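PDB 2F68: collagen adhesin from Staphylococcus aureus, which probably binds collagen by closing around it in a "collagen hug", as an extracellular adhesin that helps the bacterium attach to collagen-containing surfaces. Local coordinates for residues A[196-201]-A[231-236]; A[211-216]-A[223-228]; A[157-160]-A[166-169]; A[150-155]-A[182-187]; A[88-93]-A[108-113]. All coordinates share one frame; numbering follows the deposited sequence.

Contact 1: A[196-201]-A[231-236]; sequences LDLSTL and ITVDNT
Asn235 reaches over to the backbone of Leu196 with its side-chain amide, and ND2 donates a hydrogen bond to the carbonyl O of Leu196 at 3.1 Å. That oxygen lies near the plane of the Asn235 amide, but the nitrogen stands above the Leu196 carbonyl plane, 38° out of it, rather than on a lone pair. With CG turned away from the backbone N (chi1 -167°), the amide swings from the turn after strand 230-234 toward strand 194-207. Asparagine suits the place: its short amide brings an N-H donor to the Leu196 carbonyl. The backbone O of Asn235 is hydrogen-bonded with Gln195 NE2, and Leu196 N with Asn238 OD1. Beside this polar link, Val233 presents one methyl to two leucines: CG1 is 3.8 Å from Leu196 CD2 and 3.7 Å from Leu198 CD1. Leu198 also leans on Ile219 of helix 218-225. Asp197 braces its own bend: its O receives Thr200 OG1 at 2.9 Å, while OD1 takes Ser199 OG at 2.8 Å. The chemistry implies a seam between two sheets of the collagen-binding domain, apolar at Val233 and pinned by directed amide bonds where strand 230-234 gives way to its turn.

Contact 2: A[211-216]-A[223-228]; sequences NYYSGQ and EKAFPG
Tyr213 is the residue of 211-216 that meets the end of helix 218-225, touching Ala225 and Phe226. It lies at the close of the short edge strand, whose backbone is bonded through Asn211 to Val205 and through Tyr213 to Ile203 of strand 194-207. Its CG is anti to the carbonyl carbon (chi1 -53°), which carries the ring off the strand toward the helix. The far end of the ring does the touching: OH lies 3.4 Å from Ala225 CB and 3.5 Å from Phe226 CE2, while CE2 of Tyr213 is 3.7 Å from CE2 of Phe226. The two aromatic side chains approach at a slant, and no hydrogen bond joins the segments. In the collagen-binding domain this places the helix end against the edge of the five-stranded sheet. Ala225, in the last helical turn, has a methyl small enough to let the phenol come close; Phe226, the first residue past the helix, is buried and also meets Phe222 and Tyr248. Beyond Tyr213 the chain leaves the sheet by way of Gly215, whose positive phi of 100° suits glycine, and Gln216 then packs on Ser199.

Contact 3: A[157-160]-A[166-169]; sequences GDML and HVRW
The antiparallel ladder of strands 154-156 and 166-173, a beta hairpin at the edge of the five-stranded sheet of the collagen-binding domain, is continued past strand 154-156 by Asp158, which pairs with Arg168 of strand 166-173. These two form a hydrogen-bonded antiparallel pair: Arg168 N gives to Asp158 O at 2.9 Å, nearly straight onto the carbonyl, while the return bond from Asp158 N to Arg168 O is weak. Their side chains lie alongside one another and add a salt bridge, with Arg168 NH1 3.0 Å from Asp158 OD1. The oxygen uses its syn lone pair, but the carboxylate and guanidinium planes stand 70° apart, so one N-H makes the bond and no paired fork forms. Asp158 can do this because CG sits between the backbone N and the carbonyl carbon (chi1 61°). Leu160 CD1 comes 3.4 Å from Arg168 NH1 and also touches CD, lying obliquely to the guanidinium. At Gly157 the CA, 3.3 Å from Arg168 O and 4.0 Å from Trp169 CE3, fills a place where only glycine fits. On the buried side Met159 CE packs on Val167 CG2 at 3.9 Å, and Trp169 turns its NE1 to Thr260 OG1. Where the ladder opens, a water accepts from Leu160 N at 2.8 Å and donates to His166 O at 2.6 Å.

Contact 4: A[150-155]-A[182-187]; sequences SVFYYK and KDITIK
Tyr153 points its CB toward Ile186, and with CG anti to the backbone N (chi1 171°) the whole ring is carried across into the interior. The six-membered ring then offers one face to Ile186 CD1, which stands 4.0 Å from its centroid and only 1° off the normal, an almost perfectly centred CH-pi contact. Farther out, CZ is 3.8 Å from Ile186 CG2, and at the tip OH comes within 3.4 Å of the same methyl. Isoleucine suits this position because its two branches are used separately: CD1 rests over the ring centre while CG2 guards the phenol end. The hydroxyl of this buried tyrosine is satisfied by a hydrogen bond with Ser274 OG. Next door, Phe152 meets Ile184 in a different way. The two side chains come from opposite directions, and Ile184 CD1 touches the ring edge in its plane, 3.9 Å from CZ, rather than a face. Phenylalanine needs no polar partner here, and its ring stacks with Tyr278. Around this pair of contacts, the Tyr153 ring is also met edge-to-face by Phe291 and flanked by Leu171 and Ile173 of strand 166-173 and Ala276 of strand 269-278. The contact therefore lies between the two sheets of the collagen-binding domain, joining the approach to strand 154-156 with strand 184-190.

Contact 5: A[88-93]-A[108-113]; sequences DGATIT and AEFEVQ
Phe110 turns the far end of its ring to the methyl of Ala90, with CZ 3.7 Å and CE2 4.1 Å from Ala90 CB. The methyl comes to the ring at a slant, neither squarely over the face nor in the plane. The ring reaches it because CG takes the place between the backbone N and the carbonyl carbon (chi1 55°), a tight torsion that stands the aromatic group up from strand 104-116. A neighbour in the same strand helps to frame it: Val112 CG1 lies in the ring plane at its edge, 3.9 Å from CE1. Two residues along, the sizes are reversed. Ile92 sends its long branch toward strand 104-116, and CD1 meets the CB of Ala108 at 3.7 Å. Facing chains thus exchange bulk, a large residue against a small one and then a small against a large. The CA atoms of Ala90 and Phe110 are 9.1 Å apart and those of Ile92 and Ala108 8.1 Å, with no hydrogen bond between the segments: this is face-to-face packing of strands across the core of the bacterial Ig-like domain, a beta sandwich, and not pairing within a sheet. In the layer of Ala90 and Ile92, the backbone of strand 89-94 pairs with strand 50-54, at Val54 and Ile52, and with strand 78-86. In the other layer, Ala108 is bonded to Met37 of strand 31-40. Alanine suits both its positions because a bare methyl leaves the opposing Phe110 or Ile92 space to reach in.

In the fold
From the N terminus, contact 5 comes first, closing a loop inside the Ig-like domain and joining the two layers of its sandwich across the core. The chain then enters the collagen-binding domain, where contact 4 closes a long loop from 150-155 to 182-187 and ties two sheets together. Contact 3 is nested within that loop as the hairpin after strand 154-156. Next, contact 1 ties strand 194-207 to strand 230-234 of the other sheet; nested inside it, contact 2 sets edge strand 211-213 against the end of helix 218-225, and Glu223 OE2, probably hydrogen-bonded to Ile231 N, links those two directly. No loops cross, and contacts 1 to 4 all reach the five-stranded sheet.

Contact 1: A[196-201]-A[231-236]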
# COMPACT_ATOMS: atom_id res chain seq x y z
N LEU A 196 -3.97 16.01 -3.21
CA LEU A 196 -4.20 15.41 -4.52
C LEU A 196 -3.14 15.83 -5.55
O LEU A 196 -2.84 17.01 -5.71
CB LEU A 196 -5.61 15.77 -5.02
CG LEU A 196 -6.00 15.57 -6.49
CD1 LEU A 196 -5.99 14.11 -6.91
CD2 LEU A 196 -7.37 16.18 -6.74
N ASP A 197 -2.59 14.83 -6.24
CA ASP A 197 -1.69 15.07 -7.36
C ASP A 197 -2.50 14.97 -8.65
O ASP A 197 -2.96 13.89 -9.03
CB ASP A 197 -0.54 14.05 -7.36
CG ASP A 197 0.66 14.51 -8.18
OD1 ASP A 197 0.52 15.42 -9.03
OD2 ASP A 197 1.75 13.94 -7.98
N LEU A 198 -2.68 16.11 -9.31
CA LEU A 198 -3.52 16.22 -10.51
C LEU A 198 -2.94 15.48 -11.72
O LEU A 198 -3.68 14.98 -12.57
CB LEU A 198 -3.77 17.70 -10.85
CG LEU A 198 -4.72 18.08 -11.99
CD1 LEU A 198 -6.14 17.61 -11.72
CD2 LEU A 198 -4.69 19.58 -12.23
N SER A 199 -1.61 15.42 -11.79
CA SER A 199 -0.91 14.78 -12.91
C SER A 199 -1.05 13.26 -12.92
O SER A 199 -0.82 12.62 -13.95
CB SER A 199 0.58 15.17 -12.89
OG SER A 199 1.20 14.78 -11.68
N THR A 200 -1.43 12.68 -11.78
CA THR A 200 -1.57 11.23 -11.65
C THR A 200 -3.04 10.77 -11.71
O THR A 200 -3.40 9.76 -11.11
CB THR A 200 -0.93 10.72 -10.33
OG1 THR A 200 -1.50 11.42 -9.21
CG2 THR A 200 0.58 10.94 -10.35
N LEU A 201 -3.86 11.51 -12.46
CA LEU A 201 -5.29 11.24 -12.56
C LEU A 201 -5.57 9.95 -13.35
O LEU A 201 -5.71 8.89 -12.75
CB LEU A 201 -6.03 12.44 -13.17
CG LEU A 201 -7.51 12.74 -12.83
CD1 LEU A 201 -8.48 11.76 -13.50
CD2 LEU A 201 -7.76 12.82 -11.32
N ILE A 231 -14.93 16.71 -15.51
CA ILE A 231 -14.21 16.32 -14.31
C ILE A 231 -13.65 17.57 -13.64
O ILE A 231 -12.51 17.97 -13.88
CB ILE A 231 -13.09 15.28 -14.59
CG1 ILE A 231 -13.61 14.14 -15.48
CG2 ILE A 231 -12.51 14.74 -13.29
CD1 ILE A 231 -12.52 13.28 -16.09
N THR A 232 -14.49 18.21 -12.82
CA THR A 232 -14.11 19.44 -12.12
C THR A 232 -13.22 19.12 -10.93
O THR A 232 -13.60 18.37 -10.03
CB THR A 232 -15.36 20.23 -11.65
OG1 THR A 232 -16.32 20.30 -12.71
CG2 THR A 232 -14.98 21.64 -11.22
N VAL A 233 -12.02 19.69 -10.94
CA VAL A 233 -11.04 19.46 -9.87
C VAL A 233 -10.67 20.76 -9.16
O VAL A 233 -10.17 21.70 -9.79
CB VAL A 233 -9.76 18.76 -10.41
CG1 VAL A 233 -8.74 18.57 -9.29
CG2 VAL A 233 -10.10 17.41 -11.05
N ASP A 234 -10.92 20.80 -7.86
CA ASP A 234 -10.48 21.89 -7.01
C ASP A 234 -9.30 21.39 -6.17
O ASP A 234 -9.48 20.69 -5.17
CB ASP A 234 -11.62 22.38 -6.11
CG ASP A 234 -11.36 23.77 -5.53
OD1 ASP A 234 -10.34 23.95 -4.84
OD2 ASP A 234 -12.20 24.67 -5.76
N ASN A 235 -8.09 21.75 -6.61
CA ASN A 235 -6.85 21.27 -5.99
C ASN A 235 -6.64 21.75 -4.56
O ASN A 235 -6.06 21.04 -3.73
CB ASN A 235 -5.65 21.64 -6.86
CG ASN A 235 -4.38 20.90 -6.47
OD1 ASN A 235 -3.37 21.52 -6.12
ND2 ASN A 235 -4.42 19.58 -6.51
N THR A 236 -7.11 22.97 -4.27
CA THR A 236 -6.99 23.56 -2.94
C THR A 236 -7.95 22.90 -1.95
O THR A 236 -7.58 22.63 -0.80
CB THR A 236 -7.24 25.09 -2.98
OG1 THR A 236 -6.54 25.67 -4.09
CG2 THR A 236 -6.76 25.75 -1.69

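Contact 2: A[211-216]-A[223-228]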
# COMPACT_ATOMS: atom_id res chain seq x y z
N ASN A 211 -11.40 3.28 -24.22
CA ASN A 211 -10.17 4.08 -24.30
C ASN A 211 -9.57 4.38 -22.93
O ASN A 211 -10.28 4.48 -21.93
CB ASN A 211 -10.42 5.39 -25.06
CG ASN A 211 -10.21 5.25 -26.56
OD1 ASN A 211 -11.08 5.62 -27.35
ND2 ASN A 211 -9.06 4.73 -26.96
N TYR A 212 -8.25 4.54 -22.90
CA TYR A 212 -7.52 4.88 -21.68
C TYR A 212 -6.89 6.26 -21.81
O TYR A 212 -6.03 6.49 -22.67
CB TYR A 212 -6.46 3.82 -21.36
CG TYR A 212 -5.69 4.05 -20.08
CD1 TYR A 212 -6.30 3.93 -18.83
CD2 TYR A 212 -4.33 4.38 -20.12
CE1 TYR A 212 -5.59 4.14 -17.66
CE2 TYR A 212 -3.61 4.59 -18.95
CZ TYR A 212 -4.24 4.47 -17.72
OH TYR A 212 -3.53 4.68 -16.56
N TYR A 213 -7.32 7.19 -20.95
CA TYR A 213 -6.84 8.57 -20.99
C TYR A 213 -5.90 8.84 -19.81
O TYR A 213 -6.32 8.79 -18.66
CB TYR A 213 -8.03 9.54 -20.96
CG TYR A 213 -9.07 9.28 -22.03
CD1 TYR A 213 -8.93 9.81 -23.31
CD2 TYR A 213 -10.20 8.51 -21.75
CE1 TYR A 213 -9.89 9.57 -24.30
CE2 TYR A 213 -11.16 8.26 -22.73
CZ TYR A 213 -11.00 8.79 -23.99
OH TYR A 213 -11.94 8.55 -24.96
N SER A 214 -4.64 9.11 -20.13
CA SER A 214 -3.61 9.33 -19.10
C SER A 214 -2.72 10.53 -19.42
O SER A 214 -2.69 11.01 -20.56
CB SER A 214 -2.76 8.07 -18.92
OG SER A 214 -1.84 8.22 -17.86
N GLY A 215 -1.98 10.99 -18.41
CA GLY A 215 -1.04 12.09 -18.57
C GLY A 215 -1.58 13.43 -18.10
O GLY A 215 -2.50 13.48 -17.28
N GLN A 216 -0.99 14.51 -18.61
CA GLN A 216 -1.40 15.87 -18.26
C GLN A 216 -2.68 16.26 -19.00
O GLN A 216 -3.48 17.05 -18.49
CB GLN A 216 -0.27 16.86 -18.58
CG GLN A 216 -0.43 18.24 -17.95
CD GLN A 216 -0.31 18.23 -16.43
OE1 GLN A 216 0.54 17.53 -15.87
NE2 GLN A 216 -1.14 19.02 -15.77
N GLU A 223 -12.90 14.97 -21.87
CA GLU A 223 -14.00 15.91 -22.08
C GLU A 223 -14.26 16.21 -23.56
O GLU A 223 -15.37 16.59 -23.94
CB GLU A 223 -13.75 17.21 -21.31
CG GLU A 223 -13.86 17.07 -19.79
CD GLU A 223 -13.60 18.37 -19.04
OE1 GLU A 223 -13.53 19.44 -19.69
OE2 GLU A 223 -13.48 18.32 -17.80
N LYS A 224 -13.23 16.03 -24.39
CA LYS A 224 -13.35 16.21 -25.84
C LYS A 224 -13.98 14.99 -26.51
O LYS A 224 -14.81 15.14 -27.41
CB LYS A 224 -11.99 16.52 -26.46
CG LYS A 224 -11.54 17.97 -26.31
CD LYS A 224 -10.18 18.20 -26.94
CE LYS A 224 -9.72 19.64 -26.78
NZ LYS A 224 -10.51 20.59 -27.60
N ALA A 225 -13.57 13.80 -26.08
CA ALA A 225 -14.10 12.55 -26.61
C ALA A 225 -15.53 12.30 -26.13
O ALA A 225 -16.34 11.69 -26.84
CB ALA A 225 -13.21 11.38 -26.24
N PHE A 226 -15.83 12.78 -24.93
CA PHE A 226 -17.18 12.70 -24.37
C PHE A 226 -17.72 14.11 -24.11
O PHE A 226 -17.49 14.67 -23.03
CB PHE A 226 -17.19 11.87 -23.07
CG PHE A 226 -16.60 10.49 -23.22
CD1 PHE A 226 -17.35 9.45 -23.76
CD2 PHE A 226 -15.30 10.23 -22.81
CE1 PHE A 226 -16.81 8.17 -23.89
CE2 PHE A 226 -14.75 8.96 -22.94
CZ PHE A 226 -15.51 7.93 -23.48
N PRO A 227 -18.41 14.70 -25.10
CA PRO A 227 -19.01 16.03 -24.93
C PRO A 227 -20.13 16.03 -23.89
O PRO A 227 -21.01 15.16 -23.92
CB PRO A 227 -19.55 16.36 -26.32
CG PRO A 227 -19.74 15.04 -26.99
CD PRO A 227 -18.67 14.15 -26.45
N GLY A 228 -20.08 16.99 -22.98
CA GLY A 228 -21.03 17.06 -21.87
C GLY A 228 -20.41 16.61 -20.56
O GLY A 228 -20.86 17.01 -19.48

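Contact 3: A[157-160]-A[166-169]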
# COMPACT_ATOMS: atom_id res chain seq x y z
N GLY A 157 -9.27 1.95 -2.44
CA GLY A 157 -7.91 2.46 -2.50
C GLY A 157 -6.91 1.62 -1.72
O GLY A 157 -7.29 0.84 -0.85
N ASP A 158 -5.63 1.80 -2.03
CA ASP A 158 -4.55 1.07 -1.36
C ASP A 158 -3.23 1.85 -1.38
O ASP A 158 -3.11 2.88 -2.05
CB ASP A 158 -4.37 -0.33 -1.97
CG ASP A 158 -4.00 -0.29 -3.44
OD1 ASP A 158 -2.82 -0.05 -3.76
OD2 ASP A 158 -4.90 -0.51 -4.28
N MET A 159 -2.24 1.34 -0.65
CA MET A 159 -0.90 1.92 -0.63
C MET A 159 0.10 0.93 -1.22
O MET A 159 0.14 -0.24 -0.81
CB MET A 159 -0.50 2.31 0.79
CG MET A 159 0.66 3.30 0.87
SD MET A 159 1.12 3.74 2.56
CE MET A 159 -0.29 4.72 3.08
N LEU A 160 0.88 1.39 -2.19
CA LEU A 160 1.89 0.56 -2.85
C LEU A 160 3.09 0.27 -1.96
O LEU A 160 3.58 1.16 -1.26
CB LEU A 160 2.35 1.21 -4.16
CG LEU A 160 2.05 0.52 -5.50
CD1 LEU A 160 0.73 -0.25 -5.50
CD2 LEU A 160 2.09 1.53 -6.64
N HIS A 166 2.51 7.93 -1.17
CA HIS A 166 1.27 8.16 -1.91
C HIS A 166 0.18 7.15 -1.56
O HIS A 166 0.46 6.00 -1.25
CB HIS A 166 1.53 8.14 -3.42
CG HIS A 166 2.28 9.34 -3.92
ND1 HIS A 166 3.66 9.38 -3.99
CD2 HIS A 166 1.85 10.54 -4.37
CE1 HIS A 166 4.04 10.55 -4.46
NE2 HIS A 166 2.96 11.27 -4.71
N VAL A 167 -1.07 7.61 -1.61
CA VAL A 167 -2.23 6.74 -1.41
C VAL A 167 -3.06 6.71 -2.70
O VAL A 167 -3.55 7.75 -3.16
CB VAL A 167 -3.12 7.20 -0.22
CG1 VAL A 167 -4.27 6.22 -0.00
CG2 VAL A 167 -2.29 7.33 1.05
N ARG A 168 -3.19 5.52 -3.28
CA ARG A 168 -3.96 5.33 -4.51
C ARG A 168 -5.46 5.36 -4.21
O ARG A 168 -5.89 4.96 -3.12
CB ARG A 168 -3.59 4.01 -5.18
CG ARG A 168 -2.12 3.86 -5.53
CD ARG A 168 -1.79 2.41 -5.84
NE ARG A 168 -2.15 2.03 -7.21
CZ ARG A 168 -2.42 0.78 -7.60
NH1 ARG A 168 -2.39 -0.22 -6.74
NH2 ARG A 168 -2.73 0.54 -8.87
N TRP A 169 -6.24 5.83 -5.17
CA TRP A 169 -7.70 5.85 -5.06
C TRP A 169 -8.34 5.44 -6.38
O TRP A 169 -7.84 5.78 -7.45
CB TRP A 169 -8.19 7.24 -4.65
CG TRP A 169 -7.72 7.68 -3.29
CD1 TRP A 169 -6.78 8.64 -3.02
CD2 TRP A 169 -8.16 7.18 -2.02
NE1 TRP A 169 -6.61 8.76 -1.66
CE2 TRP A 169 -7.45 7.88 -1.02
CE3 TRP A 169 -9.09 6.21 -1.63
CZ2 TRP A 169 -7.63 7.64 0.34
CZ3 TRP A 169 -9.27 5.97 -0.27
CH2 TRP A 169 -8.55 6.69 0.70
O HOH W 1 1.18 4.09 -2.93

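Contact 4: A[150-155]-A[182-187]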
# COMPACT_ATOMS: atom_id res chain seq x y z
N SER A 150 -20.19 -7.29 -9.13
CA SER A 150 -19.94 -5.96 -8.59
C SER A 150 -21.19 -5.07 -8.65
O SER A 150 -22.08 -5.29 -9.47
CB SER A 150 -18.79 -5.29 -9.34
OG SER A 150 -17.59 -6.03 -9.20
N VAL A 151 -21.23 -4.08 -7.76
CA VAL A 151 -22.29 -3.07 -7.77
C VAL A 151 -22.04 -2.03 -8.86
O VAL A 151 -20.99 -2.07 -9.53
CB VAL A 151 -22.45 -2.37 -6.39
CG1 VAL A 151 -23.04 -3.33 -5.36
CG2 VAL A 151 -21.11 -1.80 -5.90
N PHE A 152 -22.98 -1.11 -9.05
CA PHE A 152 -22.84 -0.05 -10.05
C PHE A 152 -21.61 0.81 -9.76
O PHE A 152 -20.70 0.90 -10.59
CB PHE A 152 -24.11 0.83 -10.09
CG PHE A 152 -24.07 1.90 -11.15
CD1 PHE A 152 -24.59 1.66 -12.42
CD2 PHE A 152 -23.53 3.15 -10.89
CE1 PHE A 152 -24.57 2.64 -13.40
CE2 PHE A 152 -23.49 4.14 -11.86
CZ PHE A 152 -24.02 3.89 -13.13
N TYR A 153 -21.59 1.44 -8.59
CA TYR A 153 -20.49 2.31 -8.20
C TYR A 153 -19.98 2.00 -6.80
O TYR A 153 -20.76 1.93 -5.84
CB TYR A 153 -20.89 3.79 -8.32
CG TYR A 153 -19.88 4.76 -7.73
CD1 TYR A 153 -18.68 5.02 -8.39
CD2 TYR A 153 -20.13 5.41 -6.52
CE1 TYR A 153 -17.75 5.91 -7.85
CE2 TYR A 153 -19.21 6.30 -5.98
CZ TYR A 153 -18.02 6.54 -6.65
OH TYR A 153 -17.11 7.42 -6.12
N TYR A 154 -18.67 1.80 -6.69
CA TYR A 154 -18.00 1.65 -5.40
C TYR A 154 -16.62 2.31 -5.46
O TYR A 154 -16.02 2.42 -6.54
CB TYR A 154 -17.89 0.17 -4.99
CG TYR A 154 -16.84 -0.62 -5.74
CD1 TYR A 154 -17.12 -1.20 -6.98
CD2 TYR A 154 -15.57 -0.82 -5.20
CE1 TYR A 154 -16.16 -1.94 -7.66
CE2 TYR A 154 -14.60 -1.55 -5.88
CZ TYR A 154 -14.90 -2.11 -7.11
OH TYR A 154 -13.95 -2.84 -7.78
N LYS A 155 -16.13 2.74 -4.31
CA LYS A 155 -14.84 3.42 -4.22
C LYS A 155 -13.87 2.65 -3.33
O LYS A 155 -14.22 2.24 -2.22
CB LYS A 155 -15.03 4.85 -3.72
CG LYS A 155 -13.84 5.77 -3.98
CD LYS A 155 -14.14 7.20 -3.55
CE LYS A 155 -14.34 7.33 -2.05
NZ LYS A 155 -13.24 6.72 -1.25
N LYS A 182 -30.42 8.31 -16.56
CA LYS A 182 -30.06 9.70 -16.25
C LYS A 182 -28.54 9.91 -16.23
O LYS A 182 -27.77 8.96 -16.37
CB LYS A 182 -30.69 10.14 -14.92
CG LYS A 182 -30.34 9.27 -13.72
CD LYS A 182 -30.95 9.81 -12.43
CE LYS A 182 -30.14 10.97 -11.85
NZ LYS A 182 -30.73 11.49 -10.59
N ASP A 183 -28.13 11.17 -16.08
CA ASP A 183 -26.71 11.53 -16.03
C ASP A 183 -26.06 11.11 -14.72
O ASP A 183 -26.60 11.36 -13.64
CB ASP A 183 -26.53 13.03 -16.25
CG ASP A 183 -26.94 13.48 -17.65
OD1 ASP A 183 -27.44 12.65 -18.44
OD2 ASP A 183 -26.75 14.68 -17.96
N ILE A 184 -24.90 10.47 -14.81
CA ILE A 184 -24.16 10.01 -13.64
C ILE A 184 -23.37 11.16 -13.02
O ILE A 184 -22.57 11.82 -13.69
CB ILE A 184 -23.20 8.83 -13.98
CG1 ILE A 184 -23.92 7.76 -14.79
CG2 ILE A 184 -22.61 8.24 -12.70
CD1 ILE A 184 -23.00 6.81 -15.55
N THR A 185 -23.61 11.40 -11.73
CA THR A 185 -22.95 12.48 -11.00
C THR A 185 -22.23 11.94 -9.77
O THR A 185 -22.84 11.34 -8.89
CB THR A 185 -23.95 13.59 -10.59
OG1 THR A 185 -24.76 13.95 -11.71
CG2 THR A 185 -23.21 14.83 -10.09
N ILE A 186 -20.92 12.16 -9.72
CA ILE A 186 -20.09 11.73 -8.60
C ILE A 186 -19.41 12.94 -7.95
O ILE A 186 -18.69 13.69 -8.62
CB ILE A 186 -19.00 10.70 -9.03
CG1 ILE A 186 -19.59 9.58 -9.90
CG2 ILE A 186 -18.26 10.14 -7.81
CD1 ILE A 186 -20.63 8.68 -9.23
N LYS A 187 -19.65 13.14 -6.66
CA LYS A 187 -19.04 14.24 -5.91
C LYS A 187 -18.06 13.70 -4.87
O LYS A 187 -18.46 13.28 -3.78
CB LYS A 187 -20.11 15.12 -5.26
CG LYS A 187 -20.91 15.97 -6.24
CD LYS A 187 -21.85 16.92 -5.51
CE LYS A 187 -22.66 17.74 -6.49
NZ LYS A 187 -23.60 18.67 -5.79

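Contact 5: A[88-93]-A[108-113]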
# COMPACT_ATOMS: atom_id res chain seq x y z
N ASP A 88 11.42 -6.21 -1.65
CA ASP A 88 12.10 -7.48 -1.88
C ASP A 88 12.98 -7.95 -0.72
O ASP A 88 13.46 -9.09 -0.72
CB ASP A 88 12.93 -7.42 -3.18
CG ASP A 88 12.06 -7.26 -4.42
OD1 ASP A 88 10.88 -7.66 -4.40
OD2 ASP A 88 12.57 -6.72 -5.43
N GLY A 89 13.18 -7.09 0.27
CA GLY A 89 14.00 -7.43 1.44
C GLY A 89 14.05 -6.37 2.52
O GLY A 89 13.72 -5.21 2.29
N ALA A 90 14.47 -6.78 3.72
CA ALA A 90 14.65 -5.87 4.84
C ALA A 90 16.06 -6.00 5.41
O ALA A 90 16.53 -7.11 5.67
CB ALA A 90 13.61 -6.14 5.92
N THR A 91 16.73 -4.87 5.59
CA THR A 91 18.13 -4.86 6.03
C THR A 91 18.35 -3.96 7.25
O THR A 91 17.94 -2.80 7.26
CB THR A 91 19.08 -4.43 4.87
OG1 THR A 91 18.71 -5.11 3.67
CG2 THR A 91 20.53 -4.76 5.21
N ILE A 92 19.01 -4.52 8.26
CA ILE A 92 19.38 -3.79 9.47
C ILE A 92 20.89 -3.52 9.45
O ILE A 92 21.69 -4.44 9.62
CB ILE A 92 19.02 -4.57 10.77
CG1 ILE A 92 17.56 -5.07 10.73
CG2 ILE A 92 19.31 -3.74 12.02
CD1 ILE A 92 16.49 -3.98 10.69
N THR A 93 21.26 -2.26 9.24
CA THR A 93 22.67 -1.88 9.14
C THR A 93 23.12 -1.06 10.35
O THR A 93 22.47 -0.08 10.72
CB THR A 93 22.95 -1.09 7.84
OG1 THR A 93 22.32 -1.74 6.73
CG2 THR A 93 24.45 -0.98 7.58
N ALA A 108 13.09 -5.34 15.15
CA ALA A 108 12.65 -4.66 13.93
C ALA A 108 11.25 -5.13 13.55
O ALA A 108 11.06 -6.26 13.10
CB ALA A 108 13.63 -4.92 12.80
N GLU A 109 10.27 -4.24 13.73
CA GLU A 109 8.88 -4.54 13.44
C GLU A 109 8.39 -3.75 12.23
O GLU A 109 8.47 -2.52 12.21
CB GLU A 109 8.01 -4.25 14.67
CG GLU A 109 6.68 -5.00 14.69
CD GLU A 109 5.89 -4.76 15.97
OE1 GLU A 109 5.82 -3.61 16.44
OE2 GLU A 109 5.33 -5.74 16.51
N PHE A 110 7.88 -4.47 11.22
CA PHE A 110 7.42 -3.85 9.98
C PHE A 110 6.29 -4.65 9.32
O PHE A 110 6.16 -5.86 9.55
CB PHE A 110 8.58 -3.66 8.99
CG PHE A 110 9.36 -4.92 8.70
CD1 PHE A 110 8.99 -5.76 7.65
CD2 PHE A 110 10.47 -5.25 9.46
CE1 PHE A 110 9.70 -6.92 7.38
CE2 PHE A 110 11.20 -6.41 9.19
CZ PHE A 110 10.81 -7.25 8.15
N GLU A 111 5.48 -3.98 8.51
CA GLU A 111 4.34 -4.60 7.84
C GLU A 111 4.66 -4.99 6.40
O GLU A 111 5.38 -4.27 5.69
CB GLU A 111 3.12 -3.67 7.86
CG GLU A 111 2.54 -3.43 9.26
CD GLU A 111 1.33 -2.51 9.25
OE1 GLU A 111 0.51 -2.60 10.19
OE2 GLU A 111 1.20 -1.69 8.32
N VAL A 112 4.14 -6.14 5.97
CA VAL A 112 4.32 -6.63 4.60
C VAL A 112 2.98 -7.02 3.96
O VAL A 112 1.98 -7.21 4.66
CB VAL A 112 5.30 -7.84 4.53
CG1 VAL A 112 6.70 -7.45 5.00
CG2 VAL A 112 4.78 -9.03 5.33
N GLN A 113 2.97 -7.13 2.64
CA GLN A 113 1.77 -7.53 1.90
C GLN A 113 1.96 -8.92 1.28
O GLN A 113 2.97 -9.18 0.62
CB GLN A 113 1.43 -6.51 0.81
CG GLN A 113 0.04 -6.67 0.20
CD GLN A 113 -0.25 -5.66 -0.90
OE1 GLN A 113 0.63 -5.31 -1.70
NE2 GLN A 113 -1.49 -5.18 -0.95